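Local coordinates for protein flagellar assembly factor FliW (PDB 5DMD) that probably binds the translational regulator CsrA, relieving its repression of flagellin synthesis, and binds flagellin during assembly of the flagellum, at residues A[68-73]-A[107-112]; A[111-116]-A[122-127]. The protein carries 1 engineered substitution. All coordinates share one frame; numbering follows the deposited sequence.

Interaction 1 (A[68-73]-A[107-112]); sequences PTYEID and ANLQAP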
loop_
_atom_site.group_PDB
_atom_site.type_symbol
_atom_site.label_atom_id
_atom_site.label_comp_id
_atom_site.label_asym_id
_atom_site.label_seq_id
_atom_site.Cartn_x
_atom_site.Cartn_y
_atom_site.Cartn_z
ATOM N N PRO A 68 -10.002 8.601 9.171
ATOM C CA PRO A 68 -11.081 7.742 9.675
ATOM C C PRO A 68 -12.298 7.672 8.787
ATOM O O PRO A 68 -13.039 6.689 8.894
ATOM C CB PRO A 68 -11.432 8.355 11.031
ATOM C CG PRO A 68 -10.777 9.702 11.048
ATOM C CD PRO A 68 -9.594 9.620 10.151
ATOM N N THR A 69 -12.555 8.668 7.937
ATOM C CA THR A 69 -13.703 8.618 7.041
ATOM C C THR A 69 -13.353 8.100 5.650
ATOM O O THR A 69 -14.199 8.177 4.751
ATOM C CB THR A 69 -14.366 9.991 6.917
ATOM O OG1 THR A 69 -13.421 10.941 6.400
ATOM C CG2 THR A 69 -14.890 10.459 8.258
ATOM N N TYR A 70 -12.139 7.586 5.451
ATOM C CA TYR A 70 -11.753 7.056 4.147
ATOM C C TYR A 70 -12.739 5.986 3.712
ATOM O O TYR A 70 -12.906 4.971 4.391
ATOM C CB TYR A 70 -10.353 6.460 4.230
ATOM C CG TYR A 70 -9.733 6.111 2.885
ATOM C CD1 TYR A 70 -9.663 7.047 1.862
ATOM C CD2 TYR A 70 -9.204 4.853 2.662
ATOM C CE1 TYR A 70 -9.088 6.723 0.639
ATOM C CE2 TYR A 70 -8.625 4.526 1.454
ATOM C CZ TYR A 70 -8.562 5.465 0.449
ATOM O OH TYR A 70 -7.975 5.129 -0.750
ATOM N N GLU A 71 -13.396 6.219 2.581
ATOM C CA GLU A 71 -14.403 5.295 2.078
ATOM C C GLU A 71 -14.241 5.211 0.570
ATOM O O GLU A 71 -14.260 6.237 -0.116
ATOM C CB GLU A 71 -15.806 5.781 2.452
ATOM C CG GLU A 71 -16.905 4.754 2.263
ATOM C CD GLU A 71 -18.279 5.330 2.546
ATOM O OE1 GLU A 71 -19.157 5.246 1.661
ATOM O OE2 GLU A 71 -18.481 5.871 3.653
ATOM N N ILE A 72 -14.058 3.997 0.058
ATOM C CA ILE A 72 -13.864 3.778 -1.364
ATOM C C ILE A 72 -14.865 2.745 -1.855
ATOM O O ILE A 72 -15.415 1.953 -1.086
ATOM C CB ILE A 72 -12.419 3.361 -1.719
ATOM C CG1 ILE A 72 -12.136 1.943 -1.222
ATOM C CG2 ILE A 72 -11.425 4.352 -1.143
ATOM C CD1 ILE A 72 -10.755 1.423 -1.599
ATOM N N ASP A 73 -15.114 2.775 -3.156
ATOM C CA ASP A 73 -16.031 1.835 -3.780
ATOM C C ASP A 73 -15.262 1.185 -4.919
ATOM O O ASP A 73 -14.978 1.831 -5.933
ATOM C CB ASP A 73 -17.299 2.544 -4.262
ATOM C CG ASP A 73 -18.294 1.594 -4.896
ATOM O OD1 ASP A 73 -18.284 0.397 -4.543
ATOM O OD2 ASP A 73 -19.130 2.050 -5.701
ATOM N N ALA A 107 -0.260 11.129 2.319
ATOM C CA ALA A 107 -0.695 9.855 1.766
ATOM C C ALA A 107 -1.438 10.076 0.452
ATOM O O ALA A 107 -2.130 11.081 0.273
ATOM C CB ALA A 107 -1.637 9.143 2.739
ATOM N N ASN A 108 -1.296 9.119 -0.471
ATOM C CA ASN A 108 -2.052 9.128 -1.725
ATOM C C ASN A 108 -3.337 8.336 -1.508
ATOM O O ASN A 108 -3.349 7.107 -1.608
ATOM C CB ASN A 108 -1.222 8.571 -2.884
ATOM C CG ASN A 108 -1.937 8.695 -4.226
ATOM O OD1 ASN A 108 -3.164 8.777 -4.286
ATOM N ND2 ASN A 108 -1.169 8.740 -5.311
ATOM N N LEU A 109 -4.428 9.051 -1.208
ATOM C CA LEU A 109 -5.724 8.415 -1.010
ATOM C C LEU A 109 -6.418 8.058 -2.322
ATOM O O LEU A 109 -7.382 7.277 -2.307
ATOM C CB LEU A 109 -6.618 9.316 -0.151
ATOM C CG LEU A 109 -6.044 9.676 1.219
ATOM C CD1 LEU A 109 -7.082 10.447 2.019
ATOM C CD2 LEU A 109 -5.581 8.435 1.968
ATOM N N GLN A 110 -5.939 8.578 -3.457
ATOM C CA GLN A 110 -6.531 8.233 -4.744
ATOM C C GLN A 110 -6.169 6.828 -5.204
ATOM O O GLN A 110 -6.908 6.250 -6.007
ATOM C CB GLN A 110 -6.086 9.232 -5.820
ATOM C CG GLN A 110 -6.874 9.129 -7.121
ATOM C CD GLN A 110 -6.207 9.855 -8.282
ATOM O OE1 GLN A 110 -5.305 10.668 -8.091
ATOM N NE2 GLN A 110 -6.665 9.569 -9.495
ATOM N N ALA A 111 -5.062 6.260 -4.725
ATOM C CA ALA A 111 -4.512 5.027 -5.292
ATOM C C ALA A 111 -4.158 4.025 -4.203
ATOM O O ALA A 111 -2.986 3.685 -4.010
ATOM C CB ALA A 111 -3.310 5.324 -6.188
ATOM N N PRO A 112 -5.159 3.479 -3.516
ATOM C CA PRO A 112 -4.880 2.502 -2.459
ATOM C C PRO A 112 -4.360 1.171 -2.987
ATOM O O PRO A 112 -4.631 0.760 -4.125
ATOM C CB PRO A 112 -6.248 2.318 -1.781
ATOM C CG PRO A 112 -7.219 2.566 -2.872
ATOM C CD PRO A 112 -6.609 3.682 -3.704
#
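Tyr70 reaches Leu109 and Pro112 in a buried contact, one side chain bonded to the backbone and flanked by apolar side chains, where the loop between strand 57-61 and helix 76-81 lies against the break in strand 106-116. The two backbones stay well apart, with the CA atoms of Tyr70 and Leu109 separated by 8.0 Å, and the phenol spans the gap. With CG anti to the backbone N (chi1 -169°), the ring extends from the loop toward 107-112, and its hydroxyl OH donates to Leu109 O at 2.7 Å. The hydroxyl comes in from the side of the carbonyl, at a C=O...O angle of 132° and tilted 24° from the carbonyl plane, while Leu109 O itself lies in the plane of the ring at its edge.

Leu109 also packs on the ring: its CB is 3.7 Å from Tyr70 CE1, and CD2 sits over one face, offset toward the rim. Pro112 lies against the phenol oxygen, its CG 3.4 Å from Tyr70 OH. The same CG meets Ile72 CD1 at 3.9 Å, a smaller apolar touch. Outside the two segments, the ring of Tyr132 meets that of Tyr70, and Val94 of strand 90-97 touches both Tyr70 and Leu109.

A phenylalanine here would probably leave Leu109 O without this donor, and Pro112 without the oxygen its ring packs against. The chemistry implies a directional link: one hydroxyl bond ties the far end of the ring to a single backbone carbonyl and so helps hold the loop at that distance from 107-112, and the Leu109 and Pro112 carbons beside it probably keep water from competing for that bond.

Interaction 2 (A[111-116]-A[122-127]); sequences APIVIN and GKQVIL
Gln124 and Ala111 meet through a side-chain amide: Gln124 NE2 donates to Ala111 O at 3.0 Å, almost perfectly straight (178°), with the oxygen lying in the amide plane. CG lies anti to the backbone N (chi1 180°), and the extended chain carries the amide across to that carbonyl, while Ile113 CD1 packs on Gln124 CB at 3.7 Å.

Backbone bonds join the two segments. Val125 N donates to Pro112 O, and Val114 exchanges two bonds with Lys123, Val114 N to Lys123 O at 2.9 Å and Lys123 N to Val114 O at 3.0 Å. Next to the Pro112 bond, Ala111 CA makes a CA-H...O contact of 3.0 Å with Val125 O.

On the face carrying Val114, its CG2 meets Val125 CG2 at 3.8 Å; farther along, Leu127 CD1 packs against Pro112 CD. Outside the pair, Val90 and Leu92 of strand 90-97 touch Val114, and Lys123 NZ is bonded to Thr78 OG1 and Gln81 OE1, tying this strand to helix 76-81.

Ile113-Gln124 and Ile115-Gly122 are non-hydrogen-bonded pairs either side of the hydrogen-bonded Val114-Lys123 pair, the alternation of antiparallel strands; with just five residues between the segments, they form a beta hairpin in the main FliW sheet.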
loop_
_atom_site.group_PDB
_atom_site.type_symbol
_atom_site.label_atom_id
_atom_site.label_comp_id
_atom_site.label_asym_id
_atom_site.label_seq_id
_atom_site.Cartn_x
_atom_site.Cartn_y
_atom_site.Cartn_z
ATOM N N ALA A 111 -5.062 6.260 -4.725
ATOM C CA ALA A 111 -4.512 5.027 -5.292
ATOM C C ALA A 111 -4.158 4.025 -4.203
ATOM O O ALA A 111 -2.986 3.685 -4.010
ATOM C CB ALA A 111 -3.310 5.324 -6.188
ATOM N N PRO A 112 -5.159 3.479 -3.516
ATOM C CA PRO A 112 -4.880 2.502 -2.459
ATOM C C PRO A 112 -4.360 1.171 -2.987
ATOM O O PRO A 112 -4.631 0.760 -4.125
ATOM C CB PRO A 112 -6.248 2.318 -1.781
ATOM C CG PRO A 112 -7.219 2.566 -2.872
ATOM C CD PRO A 112 -6.609 3.682 -3.704
ATOM N N ILE A 113 -3.598 0.500 -2.123
ATOM C CA ILE A 113 -3.215 -0.901 -2.302
ATOM C C ILE A 113 -4.316 -1.769 -1.700
ATOM O O ILE A 113 -4.661 -1.617 -0.521
ATOM C CB ILE A 113 -1.870 -1.186 -1.612
ATOM C CG1 ILE A 113 -0.733 -0.340 -2.214
ATOM C CG2 ILE A 113 -1.538 -2.684 -1.666
ATOM C CD1 ILE A 113 -0.338 -0.763 -3.620
ATOM N N VAL A 114 -4.839 -2.703 -2.487
ATOM C CA VAL A 114 -5.965 -3.543 -2.097
ATOM C C VAL A 114 -5.502 -4.984 -2.183
ATOM O O VAL A 114 -5.051 -5.425 -3.244
ATOM C CB VAL A 114 -7.167 -3.320 -3.027
ATOM C CG1 VAL A 114 -8.331 -4.206 -2.610
ATOM C CG2 VAL A 114 -7.552 -1.840 -3.052
ATOM N N ILE A 115 -5.629 -5.729 -1.082
ATOM C CA ILE A 115 -5.142 -7.101 -1.022
ATOM C C ILE A 115 -6.257 -8.024 -0.556
ATOM O O ILE A 115 -6.889 -7.769 0.476
ATOM C CB ILE A 115 -3.917 -7.211 -0.095
ATOM C CG1 ILE A 115 -2.750 -6.421 -0.695
ATOM C CG2 ILE A 115 -3.542 -8.677 0.144
ATOM C CD1 ILE A 115 -1.532 -6.323 0.201
ATOM N N ASN A 116 -6.497 -9.097 -1.312
ATOM C CA ASN A 116 -7.259 -10.229 -0.799
ATOM C C ASN A 116 -6.278 -11.065 0.006
ATOM O O ASN A 116 -5.415 -11.745 -0.561
ATOM C CB ASN A 116 -7.894 -11.045 -1.926
ATOM C CG ASN A 116 -8.754 -12.195 -1.398
ATOM O OD1 ASN A 116 -8.457 -12.783 -0.356
ATOM N ND2 ASN A 116 -9.813 -12.528 -2.126
ATOM N N GLY A 122 -2.996 -8.986 -4.961
ATOM C CA GLY A 122 -2.956 -7.555 -4.720
ATOM C C GLY A 122 -3.106 -6.747 -5.996
ATOM O O GLY A 122 -2.820 -7.220 -7.095
ATOM N N LYS A 123 -3.558 -5.506 -5.823
ATOM C CA LYS A 123 -3.653 -4.551 -6.916
ATOM C C LYS A 123 -3.510 -3.155 -6.336
ATOM O O LYS A 123 -3.997 -2.889 -5.234
ATOM C CB LYS A 123 -5.016 -4.664 -7.620
ATOM C CG LYS A 123 -5.226 -3.695 -8.792
ATOM C CD LYS A 123 -6.550 -3.966 -9.503
ATOM C CE LYS A 123 -6.737 -3.013 -10.676
ATOM N NZ LYS A 123 -8.071 -3.193 -11.327
ATOM N N GLN A 124 -2.843 -2.261 -7.065
ATOM C CA GLN A 124 -2.953 -0.835 -6.770
ATOM C C GLN A 124 -4.044 -0.256 -7.654
ATOM O O GLN A 124 -3.911 -0.247 -8.885
ATOM C CB GLN A 124 -1.640 -0.074 -6.971
ATOM C CG GLN A 124 -1.817 1.410 -6.646
ATOM C CD GLN A 124 -0.518 2.171 -6.489
ATOM O OE1 GLN A 124 0.474 1.881 -7.165
ATOM N NE2 GLN A 124 -0.517 3.152 -5.598
ATOM N N VAL A 125 -5.120 0.222 -7.032
ATOM C CA VAL A 125 -6.313 0.680 -7.733
ATOM C C VAL A 125 -6.253 2.196 -7.800
ATOM O O VAL A 125 -6.031 2.853 -6.777
ATOM C CB VAL A 125 -7.576 0.231 -6.981
ATOM C CG1 VAL A 125 -8.834 0.785 -7.649
ATOM C CG2 VAL A 125 -7.621 -1.288 -6.840
ATOM N N ILE A 126 -6.452 2.759 -8.987
ATOM C CA ILE A 126 -6.498 4.204 -9.168
ATOM C C ILE A 126 -7.970 4.589 -9.252
ATOM O O ILE A 126 -8.655 4.247 -10.224
ATOM C CB ILE A 126 -5.728 4.652 -10.416
ATOM C CG1 ILE A 126 -4.269 4.216 -10.323
ATOM C CG2 ILE A 126 -5.759 6.166 -10.538
ATOM C CD1 ILE A 126 -3.462 4.505 -11.574
ATOM N N LEU A 127 -8.455 5.299 -8.236
ATOM C CA LEU A 127 -9.864 5.672 -8.151
ATOM C C LEU A 127 -10.113 6.894 -9.028
ATOM O O LEU A 127 -9.461 7.927 -8.856
ATOM C CB LEU A 127 -10.226 5.971 -6.696
ATOM C CG LEU A 127 -9.875 4.875 -5.688
ATOM C CD1 LEU A 127 -10.035 5.374 -4.262
ATOM C CD2 LEU A 127 -10.736 3.643 -5.914
#

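How the interactions relate
Interactions 1 and 2 have centres about 10 Å apart and share Ala111 and Pro112 on strand 106-116. Along the chain the loop 68-73 comes first; 107-112 then runs into 111-116, and the chain turns back as 122-127. Interaction 2 is the pairing of strands 106-116 and 121-124 within the large antiparallel sheet, whereas interaction 1 brings a loop from before helix 76-81 against the broken part of the same strand. They also touch directly: Gln110 O and Leu127 N probably hydrogen-bond at 2.9 Å, and Ile72 CG2 packs on Leu127 CD1. Loop 68-73 thus packs on both arms of the hairpin, through Pro112 and Leu127, bringing residues distant in sequence into one packed region.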